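DNA mismatch repair protein MutS (Thermus aquaticus, PDB 1EWQ) takes part in DNA mismatch repair, recognising and binding mismatched duplex DNA and hydrolysing ATP weakly. Local coordinates at residues 29-34 and 48-53; 212-217 and 241-246; 317-322 and 532-537. All coordinates share one frame; numbering follows the deposited sequence.

The three contacts follow one another along the chain and none touches another; contacts 1 and 3, with centres about 48 Å apart, lie on opposite sides of the chain's centre. No two share a helix or strand. Contact 1 joins a strand to a helix in domain I and is buried and aliphatic, with one exposed arginine beside it. Contact 2 is only partly buried: a helix start meets an edge strand through proline, leucine and two phenylalanines. Contact 3 is buried like contact 1 but mainly charged, a salt-bridge network between two helices of the helical part. Contact 1 comes within about 7 Å of the DNA, nearest atoms; the others lie far from it.

Contact 1: 29-34 and 48-53; sequences DYLLLF and ERLARA
Leu33 and Leu50 meet methyl to methyl, their side chains crossing at about a right angle, with Leu33 CD2 4.1 Å from Leu50 CD1. The same leucine methyl also reaches the neighbouring strand residue, Leu31 CD2 lying 4.2 Å from Leu50 CD1. Because Leu31 CD2 and Leu33 CD2 are themselves 4.9 Å apart, CD1 of Leu50 forms the apex of a compact triangle and rests over both strand methyls at once.

Leu50 has CG anti to its own nitrogen (chi1 -174°), which carries the branch outward from the helix toward the strand. Leu33 begins with a CB that does not aim at the helix; with CG beside the backbone N and anti to the carbonyl carbon (chi1 -63°), its CD2 branch is brought closer. Leu31 already points its CB toward the helix, and its other methyl, CD1, lies 4.5 Å from Arg49 CD, a looser contact with the aliphatic part of the arginine. Arg49 itself is exposed, at the margin of an otherwise buried interface. No hydrogen bond crosses between the segments.

Cys42 of strand 39-43 also touches both Leu33 and Leu50, while Phe90 packs on Leu31. On the other face of the strand Leu32 and Phe34 meet helix 15-26. The axes of 31-34 and 48-53 are 10.2 Å apart at closest approach and 92° apart in direction, so helix 44-54 runs across the strand rather than along it. This is the layered alpha/beta build of MutS domain I, the mismatch-recognition domain of the family: a mixed sheet with strand 31-36 inside it and helices packed on both faces.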
loop_
_atom_site.group_PDB
_atom_site.type_symbol
_atom_site.label_atom_id
_atom_site.label_comp_id
_atom_site.label_asym_id
_atom_site.label_seq_id
_atom_site.Cartn_x
_atom_site.Cartn_y
_atom_site.Cartn_z
ATOM N N ASP C 29 2.157 -4.835 25.114
ATOM C CA ASP C 29 2.135 -4.973 23.662
ATOM C C ASP C 29 0.855 -4.490 22.997
ATOM O O ASP C 29 0.571 -4.843 21.851
ATOM C CB ASP C 29 2.397 -6.426 23.280
ATOM C CG ASP C 29 3.683 -6.960 23.887
ATOM O OD1 ASP C 29 4.756 -6.352 23.651
ATOM O OD2 ASP C 29 3.616 -7.989 24.601
ATOM N N TYR C 30 0.089 -3.680 23.717
ATOM C CA TYR C 30 -1.154 -3.139 23.182
ATOM C C TYR C 30 -1.122 -1.626 23.269
ATOM O O TYR C 30 -0.422 -1.064 24.115
ATOM C CB TYR C 30 -2.365 -3.629 23.985
ATOM C CG TYR C 30 -2.588 -5.120 23.965
ATOM C CD1 TYR C 30 -1.707 -5.989 24.610
ATOM C CD2 TYR C 30 -3.679 -5.665 23.297
ATOM C CE1 TYR C 30 -1.912 -7.361 24.586
ATOM C CE2 TYR C 30 -3.890 -7.034 23.266
ATOM C CZ TYR C 30 -3.004 -7.872 23.911
ATOM O OH TYR C 30 -3.207 -9.225 23.871
ATOM N N LEU C 31 -1.863 -0.966 22.385
ATOM C CA LEU C 31 -1.951 0.482 22.440
ATOM C C LEU C 31 -3.198 0.688 23.276
ATOM O O LEU C 31 -4.298 0.308 22.867
ATOM C CB LEU C 31 -2.138 1.100 21.056
ATOM C CG LEU C 31 -2.228 2.630 21.094
ATOM C CD1 LEU C 31 -0.988 3.194 21.776
ATOM C CD2 LEU C 31 -2.360 3.188 19.690
ATOM N N LEU C 32 -3.019 1.271 24.456
ATOM C CA LEU C 32 -4.129 1.498 25.366
ATOM C C LEU C 32 -4.912 2.771 25.067
ATOM O O LEU C 32 -4.339 3.859 24.960
ATOM C CB LEU C 32 -3.606 1.526 26.804
ATOM C CG LEU C 32 -4.651 1.460 27.920
ATOM C CD1 LEU C 32 -4.109 0.629 29.062
ATOM C CD2 LEU C 32 -5.021 2.856 28.377
ATOM N N LEU C 33 -6.225 2.613 24.916
ATOM C CA LEU C 33 -7.132 3.721 24.649
ATOM C C LEU C 33 -7.868 3.944 25.957
ATOM O O LEU C 33 -8.754 3.174 26.331
ATOM C CB LEU C 33 -8.100 3.362 23.519
ATOM C CG LEU C 33 -7.388 3.114 22.179
ATOM C CD1 LEU C 33 -8.395 2.731 21.106
ATOM C CD2 LEU C 33 -6.627 4.364 21.760
ATOM N N PHE C 34 -7.466 5.002 26.653
ATOM C CA PHE C 34 -7.991 5.360 27.965
ATOM C C PHE C 34 -9.183 6.305 27.883
ATOM O O PHE C 34 -9.033 7.489 27.553
ATOM C CB PHE C 34 -6.858 6.005 28.767
ATOM C CG PHE C 34 -7.115 6.106 30.239
ATOM C CD1 PHE C 34 -7.393 4.967 30.994
ATOM C CD2 PHE C 34 -7.006 7.333 30.888
ATOM C CE1 PHE C 34 -7.555 5.050 32.376
ATOM C CE2 PHE C 34 -7.164 7.431 32.268
ATOM C CZ PHE C 34 -7.439 6.285 33.017
ATOM N N GLU C 48 1.781 10.365 21.353
ATOM C CA GLU C 48 2.550 10.713 20.168
ATOM C C GLU C 48 2.253 9.674 19.097
ATOM O O GLU C 48 1.957 10.014 17.953
ATOM C CB GLU C 48 4.043 10.724 20.496
ATOM C CG GLU C 48 4.384 11.505 21.749
ATOM C CD GLU C 48 5.881 11.608 22.003
ATOM O OE1 GLU C 48 6.577 10.570 21.981
ATOM O OE2 GLU C 48 6.360 12.735 22.236
ATOM N N ARG C 49 2.330 8.403 19.479
ATOM C CA ARG C 49 2.040 7.309 18.560
ATOM C C ARG C 49 0.661 7.512 17.938
ATOM O O ARG C 49 0.524 7.592 16.718
ATOM C CB ARG C 49 2.040 5.980 19.308
ATOM C CG ARG C 49 3.394 5.509 19.799
ATOM C CD ARG C 49 3.227 4.240 20.621
ATOM N NE ARG C 49 4.493 3.558 20.868
ATOM C CZ ARG C 49 5.231 2.986 19.921
ATOM N NH1 ARG C 49 4.825 3.015 18.653
ATOM N NH2 ARG C 49 6.375 2.385 20.240
ATOM N N LEU C 50 -0.353 7.595 18.799
ATOM C CA LEU C 50 -1.740 7.773 18.376
ATOM C C LEU C 50 -1.920 8.945 17.419
ATOM O O LEU C 50 -2.544 8.804 16.368
ATOM C CB LEU C 50 -2.645 7.984 19.597
ATOM C CG LEU C 50 -4.155 8.043 19.337
ATOM C CD1 LEU C 50 -4.673 6.658 18.959
ATOM C CD2 LEU C 50 -4.872 8.550 20.575
ATOM N N ALA C 51 -1.373 10.097 17.799
ATOM C CA ALA C 51 -1.469 11.313 17.003
ATOM C C ALA C 51 -0.954 11.138 15.582
ATOM O O ALA C 51 -1.639 11.492 14.623
ATOM C CB ALA C 51 -0.712 12.448 17.693
ATOM N N ARG C 52 0.250 10.595 15.434
ATOM C CA ARG C 52 0.797 10.416 14.096
ATOM C C ARG C 52 0.130 9.266 13.352
ATOM O O ARG C 52 -0.131 9.364 12.150
ATOM C CB ARG C 52 2.312 10.201 14.146
ATOM C CG ARG C 52 2.774 8.803 14.476
ATOM C CD ARG C 52 4.273 8.694 14.212
ATOM N NE ARG C 52 5.046 9.609 15.048
ATOM C CZ ARG C 52 5.414 9.353 16.303
ATOM N NH1 ARG C 52 5.085 8.197 16.873
ATOM N NH2 ARG C 52 6.107 10.255 16.994
ATOM N N ALA C 53 -0.154 8.183 14.069
ATOM C CA ALA C 53 -0.798 7.024 13.465
ATOM C C ALA C 53 -2.103 7.409 12.775
ATOM O O ALA C 53 -2.407 6.912 11.692
ATOM C CB ALA C 53 -1.065 5.966 14.523
#

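Contact 2: 212-217 and 241-246; sequences EGPLAL and FRFYDP
Leu217 extends its CG anti to the backbone N (chi1 -169°), and Phe243 does the same from the facing segment (chi1 -180°), which brings a leucine methyl onto an aromatic face. The evidence for a CH-pi contact is direct: Leu217 CD2 lies 3.8 Å from the centroid of the Phe243 ring and only 18° off its normal. It is displaced toward one rim, and its closest ring atom is Phe243 CD2 at 3.6 Å.

Phe241, two residues earlier, comes at the leucine from the opposite direction. Its CE2 and CZ do the touching, Phe241 CE2 standing 3.9 Å from Leu217 CD2 and Phe241 CZ 4.0 Å from Leu217 CD1. One leucine therefore serves two rings, CD2 being common to both. Pro214, at the N-cap position of helix 215-232, adds its ring to the far end of Phe243, with Pro214 CD 4.0 Å from Phe243 CE1 and Pro214 CG 4.0 Å from Phe243 CZ.

Strand 242-243 is an outermost strand of the mixed sheet that includes the connector domain's strands, pairing through Arg242 with strand 154-160. The order of the other five strands is consistent with the RNase H-like fold of MutS domain II. Phe155 meets Phe241 edge-to-face, and Arg221 makes a cation-pi contact with the same ring.

No hydrogen bond or salt bridge links the two segments, so between them the attraction is apolar: burial of Leu217, dispersion, and a CH-pi contact with the exposed Phe243.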
loop_
_atom_site.group_PDB
_atom_site.type_symbol
_atom_site.label_atom_id
_atom_site.label_comp_id
_atom_site.label_asym_id
_atom_site.label_seq_id
_atom_site.Cartn_x
_atom_site.Cartn_y
_atom_site.Cartn_z
ATOM N N GLU C 212 -8.623 -32.969 27.049
ATOM C CA GLU C 212 -7.984 -34.265 26.835
ATOM C C GLU C 212 -7.465 -34.412 25.409
ATOM O O GLU C 212 -7.793 -33.607 24.530
ATOM C CB GLU C 212 -8.991 -35.390 27.091
ATOM C CG GLU C 212 -9.974 -35.576 25.925
ATOM C CD GLU C 212 -11.032 -36.632 26.192
ATOM O OE1 GLU C 212 -10.660 -37.783 26.518
ATOM O OE2 GLU C 212 -12.234 -36.301 26.070
ATOM N N GLY C 213 -6.675 -35.463 25.188
ATOM C CA GLY C 213 -6.136 -35.731 23.871
ATOM C C GLY C 213 -4.635 -35.549 23.761
ATOM O O GLY C 213 -3.952 -35.405 24.776
ATOM N N PRO C 214 -4.089 -35.544 22.528
ATOM C CA PRO C 214 -2.650 -35.377 22.304
ATOM C C PRO C 214 -2.186 -34.108 23.012
ATOM O O PRO C 214 -2.906 -33.105 23.017
ATOM C CB PRO C 214 -2.547 -35.251 20.783
ATOM C CG PRO C 214 -3.724 -36.001 20.293
ATOM C CD PRO C 214 -4.811 -35.581 21.247
ATOM N N LEU C 215 -0.996 -34.154 23.610
ATOM C CA LEU C 215 -0.448 -33.004 24.330
ATOM C C LEU C 215 -0.388 -31.770 23.432
ATOM O O LEU C 215 -0.906 -30.705 23.786
ATOM C CB LEU C 215 0.966 -33.322 24.841
ATOM C CG LEU C 215 1.512 -32.655 26.114
ATOM C CD1 LEU C 215 2.974 -32.263 25.899
ATOM C CD2 LEU C 215 0.691 -31.440 26.496
ATOM N N ALA C 216 0.253 -31.912 22.275
ATOM C CA ALA C 216 0.387 -30.794 21.339
ATOM C C ALA C 216 -0.936 -30.063 21.110
ATOM O O ALA C 216 -0.977 -28.834 21.115
ATOM C CB ALA C 216 0.947 -31.284 20.003
ATOM N N LEU C 217 -2.012 -30.819 20.919
ATOM C CA LEU C 217 -3.326 -30.224 20.669
ATOM C C LEU C 217 -3.910 -29.570 21.914
ATOM O O LEU C 217 -4.493 -28.493 21.835
ATOM C CB LEU C 217 -4.298 -31.284 20.126
ATOM C CG LEU C 217 -5.624 -30.745 19.576
ATOM C CD1 LEU C 217 -5.337 -29.724 18.479
ATOM C CD2 LEU C 217 -6.465 -31.890 19.020
ATOM N N PHE C 241 -15.644 -28.581 20.184
ATOM C CA PHE C 241 -14.340 -28.668 19.547
ATOM C C PHE C 241 -14.262 -29.842 18.581
ATOM O O PHE C 241 -14.715 -30.939 18.889
ATOM C CB PHE C 241 -13.220 -28.831 20.574
ATOM C CG PHE C 241 -11.849 -28.903 19.955
ATOM C CD1 PHE C 241 -11.155 -27.741 19.624
ATOM C CD2 PHE C 241 -11.257 -30.129 19.685
ATOM C CE1 PHE C 241 -9.890 -27.804 19.035
ATOM C CE2 PHE C 241 -9.990 -30.202 19.095
ATOM C CZ PHE C 241 -9.306 -29.039 18.770
ATOM N N ARG C 242 -13.667 -29.603 17.419
ATOM C CA ARG C 242 -13.508 -30.650 16.429
ATOM C C ARG C 242 -12.059 -31.047 16.205
ATOM O O ARG C 242 -11.244 -30.257 15.728
ATOM C CB ARG C 242 -14.108 -30.231 15.094
ATOM C CG ARG C 242 -15.618 -30.255 15.063
ATOM C CD ARG C 242 -16.079 -30.646 13.672
ATOM N NE ARG C 242 -15.610 -29.696 12.678
ATOM C CZ ARG C 242 -14.986 -30.028 11.551
ATOM N NH1 ARG C 242 -14.748 -31.302 11.265
ATOM N NH2 ARG C 242 -14.604 -29.078 10.705
ATOM N N PHE C 243 -11.750 -32.284 16.562
ATOM C CA PHE C 243 -10.426 -32.844 16.357
ATOM C C PHE C 243 -10.612 -33.561 15.020
ATOM O O PHE C 243 -11.120 -34.686 14.979
ATOM C CB PHE C 243 -10.118 -33.844 17.473
ATOM C CG PHE C 243 -8.768 -34.490 17.368
ATOM C CD1 PHE C 243 -8.437 -35.561 18.198
ATOM C CD2 PHE C 243 -7.828 -34.045 16.442
ATOM C CE1 PHE C 243 -7.199 -36.176 18.104
ATOM C CE2 PHE C 243 -6.590 -34.652 16.340
ATOM C CZ PHE C 243 -6.271 -35.720 17.171
ATOM N N TYR C 244 -10.236 -32.903 13.925
ATOM C CA TYR C 244 -10.420 -33.486 12.599
ATOM C C TYR C 244 -9.187 -34.161 12.007
ATOM O O TYR C 244 -8.114 -34.182 12.617
ATOM C CB TYR C 244 -10.953 -32.414 11.632
ATOM C CG TYR C 244 -9.976 -31.304 11.304
ATOM C CD1 TYR C 244 -9.194 -31.363 10.153
ATOM C CD2 TYR C 244 -9.823 -30.197 12.152
ATOM C CE1 TYR C 244 -8.284 -30.356 9.844
ATOM C CE2 TYR C 244 -8.910 -29.180 11.854
ATOM C CZ TYR C 244 -8.150 -29.274 10.697
ATOM O OH TYR C 244 -7.261 -28.289 10.371
ATOM N N ASP C 245 -9.362 -34.725 10.817
ATOM C CA ASP C 245 -8.286 -35.406 10.119
ATOM C C ASP C 245 -8.161 -34.893 8.689
ATOM O O ASP C 245 -9.012 -35.168 7.849
ATOM C CB ASP C 245 -8.544 -36.910 10.101
ATOM C CG ASP C 245 -7.459 -37.681 9.376
ATOM O OD1 ASP C 245 -6.437 -37.073 8.964
ATOM O OD2 ASP C 245 -7.632 -38.906 9.222
ATOM N N PRO C 246 -7.087 -34.139 8.396
ATOM C CA PRO C 246 -6.881 -33.602 7.046
ATOM C C PRO C 246 -6.701 -34.719 6.026
ATOM O O PRO C 246 -6.975 -34.543 4.840
ATOM C CB PRO C 246 -5.638 -32.730 7.207
ATOM C CG PRO C 246 -4.890 -33.413 8.325
ATOM C CD PRO C 246 -5.996 -33.733 9.297
#

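Contact 3: 317-322 and 532-537; sequences ALREGV and ALAEVA
The guanidinium of Arg319 receives Glu535 at its edge: OE1 of Glu535 lies near the guanidinium plane, somewhat tilted from it, 2.8 Å from Arg319 NE. The two flat groups are turned 62° against each other. NE meets OE1 from above the carboxylate plane, and at 132° the N-H...O angle is well short of straight. Glu320, next in sequence, takes the same edge side-on. Its OE2 accepts from Arg319 NE at 3.1 Å and from Arg319 NH2 at 3.0 Å, the latter through the anti lone pair. A single carboxylate oxygen thus takes two N-H groups, and NE is divided between two acids.

Arg319 reaches both acids by leaving its helix extended, CG anti to the backbone N, and then bending at the third torsion; Glu320 and Glu535 each bend at the second. On the way Arg319 CD passes 3.8 Å from Ala534 CB, an apolar contact beside the charges.

Both partners belong to the helical part of MutS, domain III, on helices 316-326 and 514-540. The axes of 317-322 and 532-537 run 120° apart in direction and come within 10.4 Å, and Phe312 of helix 299-314 packs on Ala534.

The carboxylates of Glu320 and Glu535 come close, their OE2 atoms 2.7 Å apart, which suggests that one of the acids holds a proton; the adjacent arginine charge would offset what repulsion remains. A methionine in place of Arg319 has no N-H groups for either acid, and Glu320, without both bonds to its OE2, would probably be freer to turn away from Glu535. The remaining guanidinium nitrogen, Arg319 NH1, is hydrogen-bonded to Phe312 O, and Glu535 OE1 has a second salt-bridge partner in Arg323 NE, one turn further along helix 316-326.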
loop_
_atom_site.group_PDB
_atom_site.type_symbol
_atom_site.label_atom_id
_atom_site.label_comp_id
_atom_site.label_asym_id
_atom_site.label_seq_id
_atom_site.Cartn_x
_atom_site.Cartn_y
_atom_site.Cartn_z
ATOM N N ALA C 317 -37.379 -20.810 -10.943
ATOM C CA ALA C 317 -38.187 -19.894 -10.151
ATOM C C ALA C 317 -37.824 -20.006 -8.667
ATOM O O ALA C 317 -37.561 -19.006 -8.003
ATOM C CB ALA C 317 -39.684 -20.195 -10.372
ATOM N N LEU C 318 -37.801 -21.229 -8.157
ATOM C CA LEU C 318 -37.465 -21.472 -6.763
ATOM C C LEU C 318 -36.065 -20.959 -6.427
ATOM O O LEU C 318 -35.848 -20.338 -5.378
ATOM C CB LEU C 318 -37.539 -22.967 -6.470
ATOM C CG LEU C 318 -37.158 -23.382 -5.053
ATOM C CD1 LEU C 318 -38.096 -22.710 -4.044
ATOM C CD2 LEU C 318 -37.232 -24.895 -4.940
ATOM N N ARG C 319 -35.121 -21.228 -7.325
ATOM C CA ARG C 319 -33.743 -20.804 -7.141
ATOM C C ARG C 319 -33.623 -19.288 -7.010
ATOM O O ARG C 319 -32.995 -18.786 -6.076
ATOM C CB ARG C 319 -32.870 -21.266 -8.311
ATOM C CG ARG C 319 -31.390 -20.943 -8.106
ATOM C CD ARG C 319 -30.561 -21.224 -9.348
ATOM N NE ARG C 319 -30.895 -20.322 -10.444
ATOM C CZ ARG C 319 -31.416 -20.716 -11.600
ATOM N NH1 ARG C 319 -31.667 -22.001 -11.812
ATOM N NH2 ARG C 319 -31.670 -19.828 -12.547
ATOM N N GLU C 320 -34.211 -18.560 -7.954
ATOM C CA GLU C 320 -34.137 -17.103 -7.928
ATOM C C GLU C 320 -34.938 -16.540 -6.751
ATOM O O GLU C 320 -34.565 -15.519 -6.158
ATOM C CB GLU C 320 -34.652 -16.520 -9.253
ATOM C CG GLU C 320 -33.862 -16.968 -10.493
ATOM C CD GLU C 320 -32.396 -16.558 -10.435
ATOM O OE1 GLU C 320 -32.099 -15.487 -9.851
ATOM O OE2 GLU C 320 -31.549 -17.298 -10.981
ATOM N N GLY C 321 -36.036 -17.210 -6.414
ATOM C CA GLY C 321 -36.856 -16.769 -5.302
ATOM C C GLY C 321 -36.090 -16.850 -3.995
ATOM O O GLY C 321 -36.075 -15.899 -3.205
ATOM N N VAL C 322 -35.451 -17.991 -3.765
ATOM C CA VAL C 322 -34.671 -18.191 -2.548
ATOM C C VAL C 322 -33.545 -17.157 -2.468
ATOM O O VAL C 322 -33.341 -16.535 -1.421
ATOM C CB VAL C 322 -34.091 -19.627 -2.500
ATOM C CG1 VAL C 322 -33.011 -19.736 -1.440
ATOM C CG2 VAL C 322 -35.207 -20.611 -2.200
ATOM N N ALA C 532 -26.383 -20.995 -5.065
ATOM C CA ALA C 532 -25.293 -20.213 -5.645
ATOM C C ALA C 532 -24.500 -21.001 -6.691
ATOM O O ALA C 532 -24.146 -20.469 -7.743
ATOM C CB ALA C 532 -24.358 -19.726 -4.547
ATOM N N LEU C 533 -24.208 -22.261 -6.393
ATOM C CA LEU C 533 -23.460 -23.089 -7.331
ATOM C C LEU C 533 -24.331 -23.364 -8.550
ATOM O O LEU C 533 -23.815 -23.514 -9.662
ATOM C CB LEU C 533 -23.036 -24.410 -6.672
ATOM C CG LEU C 533 -21.996 -24.283 -5.545
ATOM C CD1 LEU C 533 -21.736 -25.633 -4.898
ATOM C CD2 LEU C 533 -20.706 -23.725 -6.115
ATOM N N ALA C 534 -25.650 -23.427 -8.343
ATOM C CA ALA C 534 -26.567 -23.664 -9.452
ATOM C C ALA C 534 -26.588 -22.416 -10.317
ATOM O O ALA C 534 -26.616 -22.504 -11.542
ATOM C CB ALA C 534 -27.985 -23.975 -8.941
ATOM N N GLU C 535 -26.570 -21.258 -9.663
ATOM C CA GLU C 535 -26.576 -19.969 -10.342
ATOM C C GLU C 535 -25.375 -19.862 -11.282
ATOM O O GLU C 535 -25.517 -19.485 -12.447
ATOM C CB GLU C 535 -26.507 -18.844 -9.314
ATOM C CG GLU C 535 -26.977 -17.493 -9.815
ATOM C CD GLU C 535 -28.486 -17.442 -10.018
ATOM O OE1 GLU C 535 -29.181 -18.354 -9.532
ATOM O OE2 GLU C 535 -28.980 -16.492 -10.651
ATOM N N VAL C 536 -24.193 -20.180 -10.760
ATOM C CA VAL C 536 -22.962 -20.129 -11.533
ATOM C C VAL C 536 -23.030 -21.129 -12.683
ATOM O O VAL C 536 -22.634 -20.830 -13.805
ATOM C CB VAL C 536 -21.730 -20.480 -10.647
ATOM C CG1 VAL C 536 -20.519 -20.797 -11.526
ATOM C CG2 VAL C 536 -21.408 -19.326 -9.729
ATOM N N ALA C 537 -23.525 -22.322 -12.381
ATOM C CA ALA C 537 -23.633 -23.376 -13.380
ATOM C C ALA C 537 -24.521 -22.932 -14.553
ATOM O O ALA C 537 -24.184 -23.161 -15.717
ATOM C CB ALA C 537 -24.191 -24.642 -12.736
#